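L protein (CAS virus, PDB 5MV0) probably cleaves capped host RNAs through its N-terminal endonuclease domain, supplying the viral polymerase with primers by cap-snatching. Local coordinates at residues 64-67 with 68-72; 177-180 with 181-185; 154-157 with 158-161; 109-112 with 113-117; 116-119 with 120-124. All coordinates share one frame; numbering follows the deposited sequence.

Overall arrangement
Five local contacts show how helices of a PDDEXK-clan cap-snatching domain are capped and bridged by side chains three to five residues apart. Along the chain they run 64-67/68-72, 109-112/113-117, 116-119/120-124, 154-157/158-161 and 177-180/181-185. Contacts 1 and 2 are serine caps at the starts of helices 68-73 and 181-192, their centres about 29 Å apart. Contacts 4 and 5 share K116 and I117 on helix 110-122, with centres about 11 Å apart, whereas contact 3 lies on helix 155-170, on the opposite side of the chain's centre from contacts 1 and 5. Contacts 1, 2, 4 and 5 all touch the second subunit, so these elements also line that interface.

Contact 1. Residues 64-67 with 68-72; sequences KEIS and LNMVI. With PO4 (phosphate ion), chain F.
S67 and M70 meet in a capping box at the N-terminus of helix 68-73, a worked case of a serine closing the first turn. Among the hydrogen bonds, M70 N donates to S67 OG at 3.3 Å with an N-H...O angle of 155°, and V71 N donates to S67 O at 2.9 Å. The serine torsion (chi1 63°) sets OG between its own N and carbonyl carbon, over the helix start. The return half of the box is soft: S67 N points almost straight at M70 SD, a weak bond of 3.6 Å. The extended methionine chain, its CG beside its own backbone N and 3.4 Å from S67 OG, brings SD there.

Apolar contacts flank this cap. I66 CB touches M70 SD at 3.8 Å, while I66 CD1 reaches V71 CG2 at 3.7 Å, the two branched side chains crossing at about a right angle.

A phosphate ion, probably from the crystallisation liquor, adds an anionic partner. S67 OG donates to its O3 at 2.8 Å, and N69 ND2 donates to its O4 at 2.8 Å, so the serine hydroxyl accepts from the helix and gives its proton to the ion. H84 of the same chain and S119 of the second subunit also bind the ion.

I66 and V71 lean on Y90 of strand 89-93, and L68 and I72 pack against helix 127-133.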
loop_
_atom_site.group_PDB
_atom_site.type_symbol
_atom_site.label_atom_id
_atom_site.label_comp_id
_atom_site.label_asym_id
_atom_site.label_seq_id
_atom_site.Cartn_x
_atom_site.Cartn_y
_atom_site.Cartn_z
ATOM N N LYS B 64 16.374 6.977 2.735
ATOM C CA LYS B 64 17.342 6.617 3.759
ATOM C C LYS B 64 18.023 7.836 4.354
ATOM O O LYS B 64 18.821 7.690 5.280
ATOM C CB LYS B 64 18.386 5.654 3.196
ATOM C CG LYS B 64 17.784 4.327 2.751
ATOM C CD LYS B 64 18.852 3.430 2.200
ATOM C CE LYS B 64 18.414 2.738 0.931
ATOM N NZ LYS B 64 19.524 1.869 0.441
ATOM N N GLU B 65 17.731 9.020 3.814
ATOM C CA GLU B 65 18.190 10.294 4.358
ATOM C C GLU B 65 19.712 10.359 4.424
ATOM O O GLU B 65 20.291 10.799 5.419
ATOM C CB GLU B 65 17.554 10.560 5.729
ATOM C CG GLU B 65 16.036 10.580 5.653
ATOM C CD GLU B 65 15.366 11.045 6.929
ATOM O OE1 GLU B 65 16.016 11.051 7.992
ATOM O OE2 GLU B 65 14.175 11.404 6.861
ATOM N N ILE B 66 20.378 9.903 3.364
ATOM C CA ILE B 66 21.809 10.142 3.285
ATOM C C ILE B 66 22.054 11.631 3.057
ATOM O O ILE B 66 21.220 12.355 2.488
ATOM C CB ILE B 66 22.485 9.290 2.193
ATOM C CG1 ILE B 66 22.004 9.692 0.800
ATOM C CG2 ILE B 66 22.255 7.793 2.453
ATOM C CD1 ILE B 66 22.776 9.000 -0.301
ATOM N N SER B 67 23.208 12.097 3.511
ATOM C CA SER B 67 23.535 13.506 3.447
ATOM C C SER B 67 24.192 13.843 2.111
ATOM O O SER B 67 24.572 12.969 1.332
ATOM C CB SER B 67 24.474 13.878 4.594
ATOM O OG SER B 67 25.687 13.177 4.446
ATOM N N LEU B 68 24.358 15.140 1.871
ATOM C CA LEU B 68 25.125 15.576 0.709
ATOM C C LEU B 68 26.531 14.988 0.724
ATOM O O LEU B 68 27.017 14.496 -0.301
ATOM C CB LEU B 68 25.180 17.100 0.680
ATOM C CG LEU B 68 26.061 17.709 -0.402
ATOM C CD1 LEU B 68 25.484 17.364 -1.742
ATOM C CD2 LEU B 68 26.118 19.215 -0.189
ATOM N N ASN B 69 27.194 15.014 1.883
ATOM C CA ASN B 69 28.540 14.455 1.976
ATOM C C ASN B 69 28.568 12.996 1.532
ATOM O O ASN B 69 29.504 12.566 0.845
ATOM C CB ASN B 69 29.072 14.604 3.402
ATOM C CG ASN B 69 29.671 15.983 3.665
ATOM O OD1 ASN B 69 30.348 16.548 2.809
ATOM N ND2 ASN B 69 29.416 16.529 4.845
ATOM N N MET B 70 27.534 12.224 1.888
ATOM C CA MET B 70 27.479 10.818 1.489
ATOM C C MET B 70 27.175 10.667 0.010
ATOM O O MET B 70 27.648 9.720 -0.629
ATOM C CB MET B 70 26.422 10.073 2.304
ATOM C CG MET B 70 26.702 10.049 3.784
ATOM S SD MET B 70 25.287 9.394 4.703
ATOM C CE MET B 70 25.620 10.056 6.317
ATOM N N VAL B 71 26.358 11.562 -0.544
ATOM C CA VAL B 71 26.132 11.539 -1.981
ATOM C C VAL B 71 27.447 11.756 -2.717
ATOM O O VAL B 71 27.786 11.026 -3.654
ATOM C CB VAL B 71 25.081 12.589 -2.376
ATOM C CG1 VAL B 71 24.976 12.692 -3.906
ATOM C CG2 VAL B 71 23.729 12.217 -1.768
ATOM N N ILE B 72 28.212 12.758 -2.290
ATOM C CA ILE B 72 29.459 13.057 -2.976
ATOM C C ILE B 72 30.475 11.944 -2.757
ATOM O O ILE B 72 31.265 11.632 -3.660
ATOM C CB ILE B 72 29.970 14.435 -2.526
ATOM C CG1 ILE B 72 28.980 15.502 -3.005
ATOM C CG2 ILE B 72 31.354 14.716 -3.099
ATOM C CD1 ILE B 72 29.124 16.840 -2.307
HETATM P P PO4 F . 27.290 14.671 7.260
HETATM O O1 PO4 F . 27.317 15.060 8.715
HETATM O O2 PO4 F . 26.571 15.737 6.465
HETATM O O3 PO4 F . 26.676 13.317 7.045
HETATM O O4 PO4 F . 28.716 14.585 6.776
#

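Contact 2. Residues 177-180 with 181-185; sequences QWIS and EEEYD
A serine N-cap opens helix 181-192, with S180 as the last residue before the first turn. Its OG accepts from E183 N at 3.2 Å along a nearly straight path (165°), and its backbone O takes the N-H of Y184 at 2.9 Å. With chi1 at 69°, OG stands between the serine's own N and carbonyl carbon, where the N-H of E183 can reach it.

E183 is also tied to the cap through a water. Water 1 accepts from S180 N at 3.0 Å and donates to E183 OE1 at 2.6 Å, so the cap's own amide is linked to the glutamate by a water bridge. The aliphatic part of that glutamate is used as well: I179 CD1 meets E183 CG at 3.7 Å, the two side chains crossing near a right angle. I179 CD1 also reaches Y184 CB at 4.2 Å.

Several polar ends have partners outside the turn. E181 and E182 both form salt bridges with R74 of the second subunit, and Y184 OH is hydrogen-bonded to S170 on helix 155-170. The helix dipole would probably favour carboxylates in this first turn. The I179-Y184 contact, from the residue just before the cap to one four residues beyond it, fits a hydrophobic staple beside a serine N-cap.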
loop_
_atom_site.group_PDB
_atom_site.type_symbol
_atom_site.label_atom_id
_atom_site.label_comp_id
_atom_site.label_asym_id
_atom_site.label_seq_id
_atom_site.Cartn_x
_atom_site.Cartn_y
_atom_site.Cartn_z
ATOM N N GLN B 177 1.246 21.970 20.837
ATOM C CA GLN B 177 2.465 21.266 21.220
ATOM C C GLN B 177 2.957 20.322 20.134
ATOM O O GLN B 177 4.094 19.846 20.213
ATOM C CB GLN B 177 2.226 20.476 22.501
ATOM C CG GLN B 177 1.895 21.359 23.690
ATOM C CD GLN B 177 1.399 20.560 24.863
ATOM O OE1 GLN B 177 0.317 20.814 25.384
ATOM N NE2 GLN B 177 2.187 19.594 25.286
ATOM N N TRP B 178 2.125 20.041 19.139
ATOM C CA TRP B 178 2.457 19.138 18.048
ATOM C C TRP B 178 2.790 19.848 16.744
ATOM O O TRP B 178 3.497 19.271 15.913
ATOM C CB TRP B 178 1.285 18.184 17.781
ATOM C CG TRP B 178 1.042 17.205 18.881
ATOM C CD1 TRP B 178 0.394 17.437 20.060
ATOM C CD2 TRP B 178 1.431 15.829 18.899
ATOM N NE1 TRP B 178 0.362 16.285 20.812
ATOM C CE2 TRP B 178 0.991 15.285 20.120
ATOM C CE3 TRP B 178 2.112 15.007 18.001
ATOM C CZ2 TRP B 178 1.205 13.958 20.463
ATOM C CZ3 TRP B 178 2.316 13.684 18.337
ATOM C CH2 TRP B 178 1.865 13.173 19.560
ATOM N N ILE B 179 2.301 21.068 16.534
ATOM C CA ILE B 179 2.477 21.752 15.257
ATOM C C ILE B 179 2.697 23.237 15.519
ATOM O O ILE B 179 2.057 23.829 16.395
ATOM C CB ILE B 179 1.267 21.486 14.328
ATOM C CG1 ILE B 179 1.525 22.041 12.914
ATOM C CG2 ILE B 179 -0.045 22.021 14.950
ATOM C CD1 ILE B 179 0.449 21.623 11.889
ATOM N N SER B 180 3.634 23.828 14.782
ATOM C CA SER B 180 3.971 25.230 14.966
ATOM C C SER B 180 2.883 26.136 14.392
ATOM O O SER B 180 2.050 25.728 13.575
ATOM C CB SER B 180 5.317 25.559 14.313
ATOM O OG SER B 180 5.231 25.494 12.886
ATOM N N GLU B 181 2.888 27.388 14.863
ATOM C CA GLU B 181 1.960 28.382 14.335
ATOM C C GLU B 181 2.117 28.547 12.825
ATOM O O GLU B 181 1.122 28.644 12.102
ATOM C CB GLU B 181 2.175 29.723 15.042
ATOM C CG GLU B 181 1.791 29.711 16.535
ATOM C CD GLU B 181 2.899 29.198 17.459
ATOM O OE1 GLU B 181 3.966 28.718 16.979
ATOM O OE2 GLU B 181 2.688 29.282 18.686
ATOM N N GLU B 182 3.358 28.597 12.338
ATOM C CA GLU B 182 3.597 28.797 10.910
ATOM C C GLU B 182 3.063 27.632 10.086
ATOM O O GLU B 182 2.404 27.832 9.058
ATOM C CB GLU B 182 5.090 28.980 10.645
ATOM C CG GLU B 182 5.682 30.282 11.148
ATOM C CD GLU B 182 6.244 30.171 12.558
ATOM O OE1 GLU B 182 5.746 29.358 13.372
ATOM O OE2 GLU B 182 7.202 30.902 12.843
ATOM N N GLU B 183 3.361 26.399 10.505
ATOM C CA GLU B 183 2.896 25.244 9.737
ATOM C C GLU B 183 1.377 25.147 9.766
ATOM O O GLU B 183 0.737 24.914 8.733
ATOM C CB GLU B 183 3.530 23.955 10.267
ATOM C CG GLU B 183 3.039 22.711 9.510
ATOM C CD GLU B 183 3.950 21.502 9.658
ATOM O OE1 GLU B 183 4.726 21.420 10.640
ATOM O OE2 GLU B 183 3.910 20.637 8.758
ATOM N N TYR B 184 0.782 25.340 10.944
ATOM C CA TYR B 184 -0.671 25.306 11.048
ATOM C C TYR B 184 -1.307 26.354 10.138
ATOM O O TYR B 184 -2.279 26.064 9.430
ATOM C CB TYR B 184 -1.093 25.514 12.503
ATOM C CG TYR B 184 -2.581 25.433 12.723
ATOM C CD1 TYR B 184 -3.226 24.204 12.784
ATOM C CD2 TYR B 184 -3.341 26.584 12.889
ATOM C CE1 TYR B 184 -4.587 24.124 13.005
ATOM C CE2 TYR B 184 -4.701 26.515 13.097
ATOM C CZ TYR B 184 -5.319 25.285 13.154
ATOM O OH TYR B 184 -6.676 25.207 13.363
ATOM N N ASP B 185 -0.760 27.573 10.132
ATOM C CA ASP B 185 -1.325 28.621 9.287
ATOM C C ASP B 185 -1.134 28.302 7.806
ATOM O O ASP B 185 -2.054 28.517 7.007
ATOM C CB ASP B 185 -0.714 29.981 9.631
ATOM C CG ASP B 185 -1.254 30.549 10.934
ATOM O OD1 ASP B 185 -0.623 31.473 11.481
ATOM O OD2 ASP B 185 -2.296 30.060 11.423
HETATM O O HOH W 1 5.462 22.225 12.970
#

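Contact 3. Residues 154-157 with 158-161; sequences PERL and LFEL
E160 OE2 is gripped by two nitrogens of R156, forming an i to i+4 salt bridge within the first turns of alpha-helix 155-170. The main bond comes from R156 NE at 3.0 Å, fairly straight at 166°, with OE2 almost in the guanidinium plane and using its anti lone pair. R156 NH2 adds a weak bond of 3.4 Å to the same oxygen. Guanidinium and carboxylate are nearly coplanar, 27° apart, and the carboxyl group lies at the edge of the arginine group.

Both side chains bend at chi2. R156 leaves with CG opposite its backbone N, then folds at chi2 (55°), which turns NE along the helix toward E160; the glutamate is bent there too. The far end of the arginine has another partner, since NH2 is also hydrogen-bonded to S201.

F159 runs beside R156, pointing the same way, its CD2 3.8 Å from R156 NE and its ring nearly perpendicular to the guanidinium plane. That ring also meets Y194 edge-to-face, while L157 and L161 pack on helix 4-20 and L158 turns to I48 of helix 34-57. The polar pair thus occupies one flank of a helix whose other flank packs on helices 4-20 and 34-57.

Beneath the bridge, the helix bond from E160 N to R156 O measures 2.9 Å, and E160 CG lies 3.2 Å from that same carbonyl oxygen.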
loop_
_atom_site.group_PDB
_atom_site.type_symbol
_atom_site.label_atom_id
_atom_site.label_comp_id
_atom_site.label_asym_id
_atom_site.label_seq_id
_atom_site.Cartn_x
_atom_site.Cartn_y
_atom_site.Cartn_z
ATOM N N PRO B 154 -4.945 9.577 -5.972
ATOM C CA PRO B 154 -6.044 10.492 -6.316
ATOM C C PRO B 154 -5.974 11.778 -5.500
ATOM O O PRO B 154 -5.724 11.754 -4.291
ATOM C CB PRO B 154 -7.306 9.688 -5.973
ATOM C CG PRO B 154 -6.871 8.240 -5.952
ATOM C CD PRO B 154 -5.421 8.250 -5.527
ATOM N N GLU B 155 -6.222 12.909 -6.174
ATOM C CA GLU B 155 -6.100 14.202 -5.507
ATOM C C GLU B 155 -7.048 14.320 -4.322
ATOM O O GLU B 155 -6.737 15.018 -3.347
ATOM C CB GLU B 155 -6.354 15.356 -6.482
ATOM C CG GLU B 155 -5.944 16.690 -5.868
ATOM C CD GLU B 155 -6.226 17.900 -6.741
ATOM O OE1 GLU B 155 -6.738 17.738 -7.873
ATOM O OE2 GLU B 155 -5.930 19.021 -6.277
ATOM N N ARG B 156 -8.202 13.648 -4.378
ATOM C CA ARG B 156 -9.133 13.731 -3.260
ATOM C C ARG B 156 -8.502 13.200 -1.975
ATOM O O ARG B 156 -8.786 13.707 -0.881
ATOM C CB ARG B 156 -10.411 12.963 -3.593
ATOM C CG ARG B 156 -11.492 13.080 -2.547
ATOM C CD ARG B 156 -11.810 14.538 -2.273
ATOM N NE ARG B 156 -12.805 14.700 -1.214
ATOM C CZ ARG B 156 -14.104 14.884 -1.422
ATOM N NH1 ARG B 156 -14.588 14.927 -2.661
ATOM N NH2 ARG B 156 -14.920 15.031 -0.384
ATOM N N LEU B 157 -7.651 12.181 -2.082
ATOM C CA LEU B 157 -7.030 11.632 -0.877
ATOM C C LEU B 157 -5.971 12.579 -0.311
ATOM O O LEU B 157 -5.851 12.718 0.913
ATOM C CB LEU B 157 -6.438 10.255 -1.171
ATOM C CG LEU B 157 -7.443 9.159 -1.549
ATOM C CD1 LEU B 157 -6.740 7.818 -1.789
ATOM C CD2 LEU B 157 -8.522 9.021 -0.470
ATOM N N LEU B 158 -5.191 13.239 -1.177
ATOM C CA LEU B 158 -4.292 14.292 -0.707
ATOM C C LEU B 158 -5.066 15.387 -0.003
ATOM O O LEU B 158 -4.601 15.942 1.004
ATOM C CB LEU B 158 -3.510 14.907 -1.869
ATOM C CG LEU B 158 -2.164 14.332 -2.305
ATOM C CD1 LEU B 158 -1.101 14.446 -1.187
ATOM C CD2 LEU B 158 -2.337 12.909 -2.750
ATOM N N PHE B 159 -6.219 15.758 -0.562
ATOM C CA PHE B 159 -7.078 16.747 0.076
ATOM C C PHE B 159 -7.529 16.280 1.455
ATOM O O PHE B 159 -7.507 17.049 2.420
ATOM C CB PHE B 159 -8.303 17.044 -0.797
ATOM C CG PHE B 159 -9.370 17.799 -0.055
ATOM C CD1 PHE B 159 -9.216 19.163 0.193
ATOM C CD2 PHE B 159 -10.485 17.145 0.460
ATOM C CE1 PHE B 159 -10.175 19.865 0.920
ATOM C CE2 PHE B 159 -11.445 17.842 1.188
ATOM C CZ PHE B 159 -11.299 19.201 1.409
ATOM N N GLU B 160 -7.978 15.023 1.558
ATOM C CA GLU B 160 -8.488 14.530 2.839
ATOM C C GLU B 160 -7.402 14.480 3.906
ATOM O O GLU B 160 -7.699 14.675 5.093
ATOM C CB GLU B 160 -9.117 13.143 2.667
ATOM C CG GLU B 160 -10.382 13.155 1.837
ATOM C CD GLU B 160 -11.507 13.952 2.486
ATOM O OE1 GLU B 160 -11.574 13.997 3.728
ATOM O OE2 GLU B 160 -12.320 14.550 1.751
ATOM N N LEU B 161 -6.151 14.204 3.521
ATOM C CA LEU B 161 -5.064 14.272 4.499
ATOM C C LEU B 161 -5.024 15.648 5.138
ATOM O O LEU B 161 -4.872 15.784 6.357
ATOM C CB LEU B 161 -3.714 13.985 3.836
ATOM C CG LEU B 161 -3.415 12.578 3.337
ATOM C CD1 LEU B 161 -1.992 12.568 2.817
ATOM C CD2 LEU B 161 -3.602 11.566 4.489
#

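Contact 4. Residues 109-112 with 113-117; sequences MPSD and QKRKI
R115 reaches back one turn to D112 in an i to i+3 salt bridge on the surface of helix 110-122. Its CB starts beside the carbonyl oxygens of S111 and D112, and CG lies 3.2 Å from S111 O. The chain then bends at chi3 (-50°), carrying the guanidinium back toward the aspartate. At the tip, CZ comes to 3.1 Å from D112 OD1, and that one oxygen receives NH1 at 2.8 Å and NH2 at 2.9 Å. Both hydrogen bonds are weak, bent below 120°, because OD1 lies between the two nitrogens and well out of the guanidinium plane. The two nitrogens share one oxygen and the carboxylate and guanidinium planes stand 74° apart, so this is not the flat, two-oxygen pairing.

Below the charges runs ordinary helix bonding, including Q113 N to M109 O at 2.9 Å, which starts the helix from its N-cap residue. Q113 stretches its side chain over the first turn, CD resting 3.8 Å from P110 CA, while its NE2 is hydrogen-bonded to R107 O.

Outside the segments, R189 of helix 181-192 makes a long, weak ion pair with D112 OD2, and R115 packs on T81 of the second subunit. The short distances but poor angles suggest that charge attraction probably contributes more than directed hydrogen bonding, and the helix dipole would probably favour this first-turn aspartate.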
loop_
_atom_site.group_PDB
_atom_site.type_symbol
_atom_site.label_atom_id
_atom_site.label_comp_id
_atom_site.label_asym_id
_atom_site.label_seq_id
_atom_site.Cartn_x
_atom_site.Cartn_y
_atom_site.Cartn_z
ATOM N N MET B 109 1.052 30.103 -1.206
ATOM C CA MET B 109 1.188 31.463 -1.731
ATOM C C MET B 109 2.495 31.625 -2.489
ATOM O O MET B 109 3.555 31.221 -1.981
ATOM C CB MET B 109 1.134 32.484 -0.594
ATOM C CG MET B 109 -0.192 32.571 0.166
ATOM S SD MET B 109 -1.599 33.175 -0.811
ATOM C CE MET B 109 -2.238 31.694 -1.594
ATOM N N PRO B 110 2.469 32.244 -3.674
ATOM C CA PRO B 110 3.707 32.369 -4.463
ATOM C C PRO B 110 4.819 33.107 -3.751
ATOM O O PRO B 110 5.995 32.791 -3.984
ATOM C CB PRO B 110 3.248 33.116 -5.728
ATOM C CG PRO B 110 1.883 33.657 -5.412
ATOM C CD PRO B 110 1.287 32.713 -4.418
ATOM N N SER B 111 4.503 34.080 -2.892
ATOM C CA SER B 111 5.571 34.780 -2.183
ATOM C C SER B 111 6.229 33.869 -1.156
ATOM O O SER B 111 7.436 33.980 -0.904
ATOM C CB SER B 111 5.036 36.047 -1.513
ATOM O OG SER B 111 4.130 35.729 -0.474
ATOM N N ASP B 112 5.449 32.976 -0.539
ATOM C CA ASP B 112 6.036 31.949 0.320
ATOM C C ASP B 112 6.823 30.930 -0.493
ATOM O O ASP B 112 7.872 30.452 -0.048
ATOM C CB ASP B 112 4.944 31.258 1.134
ATOM C CG ASP B 112 4.466 32.103 2.292
ATOM O OD1 ASP B 112 5.281 32.892 2.813
ATOM O OD2 ASP B 112 3.276 31.998 2.664
ATOM N N GLN B 113 6.330 30.577 -1.687
ATOM C CA GLN B 113 7.109 29.720 -2.574
ATOM C C GLN B 113 8.486 30.314 -2.848
ATOM O O GLN B 113 9.496 29.594 -2.834
ATOM C CB GLN B 113 6.359 29.489 -3.888
ATOM C CG GLN B 113 5.116 28.618 -3.759
ATOM C CD GLN B 113 4.212 28.670 -4.975
ATOM O OE1 GLN B 113 4.639 29.023 -6.077
ATOM N NE2 GLN B 113 2.947 28.332 -4.775
ATOM N N LYS B 114 8.550 31.629 -3.091
ATOM C CA LYS B 114 9.828 32.250 -3.429
ATOM C C LYS B 114 10.794 32.197 -2.257
ATOM O O LYS B 114 11.978 31.886 -2.438
ATOM C CB LYS B 114 9.617 33.704 -3.879
ATOM C CG LYS B 114 8.802 33.838 -5.158
ATOM C CD LYS B 114 9.358 34.914 -6.083
ATOM C CE LYS B 114 8.319 35.349 -7.114
ATOM N NZ LYS B 114 7.708 34.188 -7.827
ATOM N N ARG B 115 10.308 32.506 -1.053
ATOM C CA ARG B 115 11.163 32.493 0.129
ATOM C C ARG B 115 11.612 31.079 0.459
ATOM O O ARG B 115 12.766 30.862 0.850
ATOM C CB ARG B 115 10.432 33.110 1.321
ATOM C CG ARG B 115 9.914 34.516 1.066
ATOM C CD ARG B 115 9.877 35.333 2.346
ATOM N NE ARG B 115 9.210 34.613 3.423
ATOM C CZ ARG B 115 7.894 34.466 3.520
ATOM N NH1 ARG B 115 7.092 34.989 2.596
ATOM N NH2 ARG B 115 7.380 33.788 4.540
ATOM N N LYS B 116 10.712 30.106 0.308
ATOM C CA LYS B 116 11.099 28.712 0.512
ATOM C C LYS B 116 12.190 28.306 -0.466
ATOM O O LYS B 116 13.207 27.726 -0.070
ATOM C CB LYS B 116 9.877 27.794 0.366
ATOM C CG LYS B 116 10.217 26.315 0.453
ATOM C CD LYS B 116 11.038 25.976 1.711
ATOM C CE LYS B 116 11.173 24.460 1.865
ATOM N NZ LYS B 116 12.073 24.043 2.983
ATOM N N ILE B 117 11.998 28.606 -1.752
ATOM C CA ILE B 117 13.006 28.268 -2.753
ATOM C C ILE B 117 14.340 28.918 -2.405
ATOM O O ILE B 117 15.404 28.291 -2.510
ATOM C CB ILE B 117 12.530 28.676 -4.161
ATOM C CG1 ILE B 117 11.353 27.796 -4.611
ATOM C CG2 ILE B 117 13.678 28.588 -5.156
ATOM C CD1 ILE B 117 10.547 28.394 -5.761
#

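Contact 5. Residues 116-119 with 120-124; sequences KITS and DKLKY. With PO4 (phosphate ion), chain H.
K116 bends at chi2 (52°) and then runs extended, sending its amine down the helix to D120, whose CG lies opposite its own carbonyl carbon (chi1 -82°) and thereby turns the carboxylate back to meet it. The result is an i to i+4 salt bridge on helix 110-122. K116 NZ donates to D120 OD1 at 2.8 Å, arriving on the syn side and 22° out of the carboxylate plane. The methylene before it also approaches the acid, with K116 CE 3.1 Å from D120 OD2, so the end of the lysine lies across both oxygens.

The same pair of residues is joined through the backbone, D120 N donating to K116 O at 2.9 Å. Two residues further on, T118 CG2 and L122 CD1 lie side by side at 3.8 Å.

S119 points its OG to a phosphate ion, probably from the crystallisation liquor, whose O4 is 3.0 Å away; K116 O is 2.7 Å from the same OG. S67, N69 and H84 of the second subunit bind this ion too, placing it at the subunit interface. D120 packs on E103 of strand 98-106, and K123 forms a salt bridge with E103.

The salt bridge from K116 thus fixes the buried D120 carboxylate next to E103 and its partner K123, while the ion is held through the S119 hydroxyl and residues of the second subunit.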
loop_
_atom_site.group_PDB
_atom_site.type_symbol
_atom_site.label_atom_id
_atom_site.label_comp_id
_atom_site.label_asym_id
_atom_site.label_seq_id
_atom_site.Cartn_x
_atom_site.Cartn_y
_atom_site.Cartn_z
ATOM N N LYS B 116 10.712 30.106 0.308
ATOM C CA LYS B 116 11.099 28.712 0.512
ATOM C C LYS B 116 12.190 28.306 -0.466
ATOM O O LYS B 116 13.207 27.726 -0.070
ATOM C CB LYS B 116 9.877 27.794 0.366
ATOM C CG LYS B 116 10.217 26.315 0.453
ATOM C CD LYS B 116 11.038 25.976 1.711
ATOM C CE LYS B 116 11.173 24.460 1.865
ATOM N NZ LYS B 116 12.073 24.043 2.983
ATOM N N ILE B 117 11.998 28.606 -1.752
ATOM C CA ILE B 117 13.006 28.268 -2.753
ATOM C C ILE B 117 14.340 28.918 -2.405
ATOM O O ILE B 117 15.404 28.291 -2.510
ATOM C CB ILE B 117 12.530 28.676 -4.161
ATOM C CG1 ILE B 117 11.353 27.796 -4.611
ATOM C CG2 ILE B 117 13.678 28.588 -5.156
ATOM C CD1 ILE B 117 10.547 28.394 -5.761
ATOM N N THR B 118 14.304 30.178 -1.969
ATOM C CA THR B 118 15.540 30.869 -1.608
ATOM C C THR B 118 16.214 30.197 -0.419
ATOM O O THR B 118 17.423 29.946 -0.438
ATOM C CB THR B 118 15.249 32.334 -1.292
ATOM O OG1 THR B 118 14.704 32.969 -2.453
ATOM C CG2 THR B 118 16.525 33.053 -0.885
ATOM N N SER B 119 15.444 29.897 0.631
ATOM C CA SER B 119 16.027 29.244 1.796
ATOM C C SER B 119 16.620 27.889 1.433
ATOM O O SER B 119 17.681 27.516 1.943
ATOM C CB SER B 119 14.976 29.081 2.891
ATOM O OG SER B 119 14.002 28.136 2.479
ATOM N N ASP B 120 15.952 27.135 0.551
ATOM C CA ASP B 120 16.445 25.806 0.199
ATOM C C ASP B 120 17.718 25.886 -0.639
ATOM O O ASP B 120 18.677 25.141 -0.407
ATOM C CB ASP B 120 15.373 25.018 -0.553
ATOM C CG ASP B 120 14.359 24.368 0.375
ATOM O OD1 ASP B 120 14.501 24.482 1.623
ATOM O OD2 ASP B 120 13.439 23.703 -0.159
ATOM N N LYS B 121 17.745 26.776 -1.629
ATOM C CA LYS B 121 18.937 26.871 -2.462
ATOM C C LYS B 121 20.123 27.414 -1.676
ATOM O O LYS B 121 21.266 27.045 -1.952
ATOM C CB LYS B 121 18.667 27.742 -3.691
ATOM C CG LYS B 121 19.646 27.455 -4.821
ATOM C CD LYS B 121 19.190 28.025 -6.151
ATOM C CE LYS B 121 20.101 27.540 -7.276
ATOM N NZ LYS B 121 21.544 27.747 -6.962
ATOM N N LEU B 122 19.879 28.263 -0.678
ATOM C CA LEU B 122 20.989 28.841 0.073
ATOM C C LEU B 122 21.739 27.805 0.902
ATOM O O LEU B 122 22.899 28.042 1.255
ATOM C CB LEU B 122 20.486 29.963 0.977
ATOM C CG LEU B 122 20.280 31.329 0.306
ATOM C CD1 LEU B 122 19.614 32.299 1.272
ATOM C CD2 LEU B 122 21.610 31.898 -0.200
ATOM N N LYS B 123 21.110 26.670 1.226
ATOM C CA LYS B 123 21.817 25.625 1.963
ATOM C C LYS B 123 23.080 25.192 1.236
ATOM O O LYS B 123 24.051 24.771 1.875
ATOM C CB LYS B 123 20.927 24.392 2.166
ATOM C CG LYS B 123 19.604 24.624 2.872
ATOM C CD LYS B 123 18.968 23.267 3.256
ATOM C CE LYS B 123 18.711 22.397 2.033
ATOM N NZ LYS B 123 17.964 21.148 2.408
ATOM N N TYR B 124 23.071 25.264 -0.093
ATOM C CA TYR B 124 24.079 24.649 -0.940
ATOM C C TYR B 124 25.236 25.589 -1.299
ATOM O O TYR B 124 26.017 25.261 -2.197
ATOM C CB TYR B 124 23.419 24.125 -2.217
ATOM C CG TYR B 124 22.504 22.937 -1.983
ATOM C CD1 TYR B 124 22.996 21.642 -2.053
ATOM C CD2 TYR B 124 21.152 23.114 -1.687
ATOM C CE1 TYR B 124 22.172 20.553 -1.835
ATOM C CE2 TYR B 124 20.321 22.023 -1.457
ATOM C CZ TYR B 124 20.838 20.747 -1.540
ATOM O OH TYR B 124 20.031 19.642 -1.324
HETATM P P PO4 H . 12.478 28.335 6.023
HETATM O O1 PO4 H . 11.444 28.101 7.097
HETATM O O2 PO4 H . 12.457 29.798 5.655
HETATM O O3 PO4 H . 13.852 27.988 6.524
HETATM O O4 PO4 H . 12.169 27.502 4.807
#